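Side-chain contact in McyG protein (Microcystis aeruginosa PCC 7806, PDB 4R0M), which probably activates phenylalanine or a related acid as an acyl-adenylate and passes it to a carrier domain in microcystin assembly: residues 116-121 / 187-192. Sequence-based numbering, arbitrary orientation.
Sequences LENVWK and GMPKGV
N118 and V119, on successive positions of a helix, face M188 and P189 in the run leading into a strand, with CA atoms 7.2 Å apart for N118 and M188 and 7.3 Å for V119 and P189. M188 is a selenomethionine, and its SE sits almost squarely above the face of the N118 side-chain amide, 3.8 Å from N118 CG and only slightly farther from N118 ND2 and OD1. The bend at chi2 (-68°) folds the M188 chain back so that SE reaches the helix. A long, polarisable thioether suits this place, as it can lie against a flat amide without needing a hydrogen bond; M188 is exposed and poorly ordered, however, so the exact place of SE is less certain. Asparagine, at this partly exposed helix position, offers both that flat face and polar edges. Beside this pair P189 is directed at the helix from its CB: P189 CD comes 4.2 Å from N118 CB, while P189 CG meets V119 CG2 at 4.0 Å. The compact ring presents an apolar edge to a branched valine, and its restricted phi (-72°) suits an extended backbone. No hydrogen bond links the two segments. The residues up to G191 close the glycine-rich A3 motif of adenylate-forming enzymes, whose loop, linking antiparallel strands 176-182 and 190-195, handles the ATP phosphates in relatives; the P189 side chain is about 11 Å from the bound phenylalanyl-adenylate. F181 of strand 176-182 touches both V119 and P189, while L116 and W120 join helix 111-122 to strand 72-76 of the four-stranded parallel sheet.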
ATOM      1  N   LEU A 116       3.021 -11.445  12.306  1.00 30.34           N
ATOM      2  CA  LEU A 116       2.810 -11.026  13.689  1.00 30.07           C
ATOM      3  C   LEU A 116       3.747 -11.756  14.653  1.00 30.69           C
ATOM      4  O   LEU A 116       4.387 -11.121  15.493  1.00 30.90           O
ATOM      5  CB  LEU A 116       1.346 -11.228  14.102  1.00 29.07           C
ATOM      6  CG  LEU A 116       0.970 -11.116  15.585  1.00 29.04           C
ATOM      7  CD1 LEU A 116       1.195  -9.711  16.136  1.00 28.81           C
ATOM      8  CD2 LEU A 116      -0.470 -11.554  15.796  1.00 28.40           C
ATOM      9  N   GLU A 117       3.827 -13.080  14.516  1.00 30.67           N
ATOM     10  CA  GLU A 117       4.695 -13.904  15.362  1.00 30.86           C
ATOM     11  C   GLU A 117       6.179 -13.635  15.119  1.00 30.31           C
ATOM     12  O   GLU A 117       6.960 -13.571  16.069  1.00 30.16           O
ATOM     13  CB  GLU A 117       4.381 -15.395  15.185  1.00 31.10           C
ATOM     14  CG  GLU A 117       3.022 -15.802  15.738  1.00 32.22           C
ATOM     15  CD  GLU A 117       2.716 -17.282  15.581  1.00 32.91           C
ATOM     16  OE1 GLU A 117       3.599 -18.052  15.151  1.00 33.76           O
ATOM     17  OE2 GLU A 117       1.578 -17.681  15.896  1.00 34.03           O
ATOM     18  N   ASN A 118       6.559 -13.478  13.850  1.00 29.79           N
ATOM     19  CA  ASN A 118       7.953 -13.208  13.490  1.00 29.88           C
ATOM     20  C   ASN A 118       8.435 -11.855  14.001  1.00 29.77           C
ATOM     21  O   ASN A 118       9.498 -11.764  14.616  1.00 29.91           O
ATOM     22  CB  ASN A 118       8.169 -13.311  11.974  1.00 29.92           C
ATOM     23  CG  ASN A 118       8.227 -14.750  11.480  1.00 30.33           C
ATOM     24  OD1 ASN A 118       8.496 -15.678  12.245  1.00 30.69           O
ATOM     25  ND2 ASN A 118       7.979 -14.938  10.188  1.00 30.10           N
ATOM     26  N   VAL A 119       7.642 -10.816  13.746  1.00 29.33           N
ATOM     27  CA  VAL A 119       7.944  -9.463  14.206  1.00 29.27           C
ATOM     28  C   VAL A 119       8.018  -9.434  15.734  1.00 29.72           C
ATOM     29  O   VAL A 119       8.932  -8.834  16.304  1.00 29.92           O
ATOM     30  CB  VAL A 119       6.911  -8.440  13.672  1.00 28.97           C
ATOM     31  CG1 VAL A 119       7.079  -7.081  14.337  1.00 28.86           C
ATOM     32  CG2 VAL A 119       7.028  -8.308  12.160  1.00 28.49           C
ATOM     33  N   TRP A 120       7.066 -10.107  16.381  1.00 29.73           N
ATOM     34  CA  TRP A 120       7.028 -10.227  17.842  1.00 30.79           C
ATOM     35  C   TRP A 120       8.306 -10.795  18.400  1.00 31.53           C
ATOM     36  O   TRP A 120       8.800 -10.327  19.428  1.00 32.06           O
ATOM     37  CB  TRP A 120       5.831 -11.074  18.261  1.00 30.44           C
ATOM     38  CG  TRP A 120       5.638 -11.237  19.749  1.00 30.16           C
ATOM     39  CD1 TRP A 120       5.068 -10.331  20.640  1.00 30.39           C
ATOM     40  CD2 TRP A 120       5.977 -12.410  20.566  1.00 30.20           C
ATOM     41  NE1 TRP A 120       5.046 -10.842  21.915  1.00 30.16           N
ATOM     42  CE2 TRP A 120       5.574 -12.084  21.941  1.00 30.27           C
ATOM     43  CE3 TRP A 120       6.558 -13.648  20.309  1.00 30.01           C
ATOM     44  CZ2 TRP A 120       5.754 -12.974  22.991  1.00 30.61           C
ATOM     45  CZ3 TRP A 120       6.735 -14.536  21.376  1.00 30.05           C
ATOM     46  CH2 TRP A 120       6.343 -14.205  22.682  1.00 30.28           C
ATOM     47  N   LYS A 121       8.853 -11.801  17.720  1.00 32.48           N
ATOM     48  CA  LYS A 121      10.117 -12.420  18.124  1.00 33.65           C
ATOM     49  C   LYS A 121      11.315 -11.507  17.847  1.00 33.30           C
ATOM     50  O   LYS A 121      12.231 -11.414  18.666  1.00 33.38           O
ATOM     51  CB  LYS A 121      10.297 -13.783  17.442  1.00 34.84           C
ATOM     52  CG  LYS A 121       9.369 -14.858  17.988  1.00 36.62           C
ATOM     53  CD  LYS A 121       9.325 -16.098  17.104  1.00 37.71           C
ATOM     54  CE  LYS A 121       8.299 -17.095  17.625  1.00 38.23           C
ATOM     55  NZ  LYS A 121       8.370 -18.413  16.930  1.00 39.14           N
ATOM     56  N   GLY A 187      11.811 -15.427   3.360  1.00 74.71           N
ATOM     57  CA  GLY A 187      12.266 -15.391   4.750  1.00 71.85           C
ATOM     58  C   GLY A 187      11.621 -14.351   5.647  1.00 70.02           C
ATOM     59  O   GLY A 187      10.404 -14.159   5.622  1.00 70.59           O
HETATM   60  N   MSE A 188      12.457 -13.680   6.440  1.00 66.18           N
HETATM   61  CA  MSE A 188      11.999 -12.765   7.491  1.00 63.42           C
HETATM   62  C   MSE A 188      11.575 -11.422   6.940  1.00 59.05           C
HETATM   63  O   MSE A 188      12.073 -10.991   5.897  1.00 58.82           O
HETATM   64  CB  MSE A 188      13.121 -12.590   8.521  1.00 66.14           C
HETATM   65  CG  MSE A 188      13.421 -13.875   9.297  1.00 68.94           C
HETATM   66 SE   MSE A 188      11.927 -14.361  10.495  1.00 73.14          SE
HETATM   67  CE  MSE A 188      12.808 -14.005  12.223  1.00 70.24           C
ATOM     68  N   PRO A 189      10.633 -10.745   7.632  1.00 53.97           N
ATOM     69  CA  PRO A 189      10.182  -9.411   7.222  1.00 50.84           C
ATOM     70  C   PRO A 189      11.221  -8.313   7.475  1.00 47.25           C
ATOM     71  O   PRO A 189      12.043  -8.430   8.385  1.00 45.66           O
ATOM     72  CB  PRO A 189       8.939  -9.181   8.087  1.00 51.43           C
ATOM     73  CG  PRO A 189       9.154 -10.032   9.289  1.00 51.67           C
ATOM     74  CD  PRO A 189       9.859 -11.252   8.781  1.00 53.15           C
ATOM     75  N   LYS A 190      11.165  -7.256   6.669  1.00 43.51           N
ATOM     76  CA  LYS A 190      12.135  -6.168   6.738  1.00 41.02           C
ATOM     77  C   LYS A 190      11.531  -4.964   7.464  1.00 38.72           C
ATOM     78  O   LYS A 190      10.493  -4.440   7.054  1.00 38.46           O
ATOM     79  CB  LYS A 190      12.608  -5.775   5.331  1.00 41.38           C
ATOM     80  CG  LYS A 190      12.679  -6.932   4.336  1.00 42.68           C
ATOM     81  CD  LYS A 190      13.608  -6.656   3.158  1.00 43.13           C
ATOM     82  CE  LYS A 190      13.037  -5.659   2.160  1.00 43.68           C
ATOM     83  NZ  LYS A 190      11.956  -6.233   1.310  1.00 45.33           N
ATOM     84  N   GLY A 191      12.184  -4.535   8.540  1.00 36.02           N
ATOM     85  CA  GLY A 191      11.673  -3.459   9.388  1.00 33.76           C
ATOM     86  C   GLY A 191      12.179  -2.077   9.028  1.00 32.06           C
ATOM     87  O   GLY A 191      13.299  -1.708   9.380  1.00 31.55           O
ATOM     88  N   VAL A 192      11.339  -1.308   8.341  1.00 30.50           N
ATOM     89  CA  VAL A 192      11.708   0.035   7.908  1.00 29.99           C
ATOM     90  C   VAL A 192      11.619   1.026   9.068  1.00 29.51           C
ATOM     91  O   VAL A 192      10.550   1.218   9.651  1.00 29.34           O
ATOM     92  CB  VAL A 192      10.840   0.513   6.723  1.00 29.84           C
ATOM     93  CG1 VAL A 192      11.249   1.914   6.291  1.00 29.66           C
ATOM     94  CG2 VAL A 192      10.948  -0.457   5.552  1.00 29.45           C
TER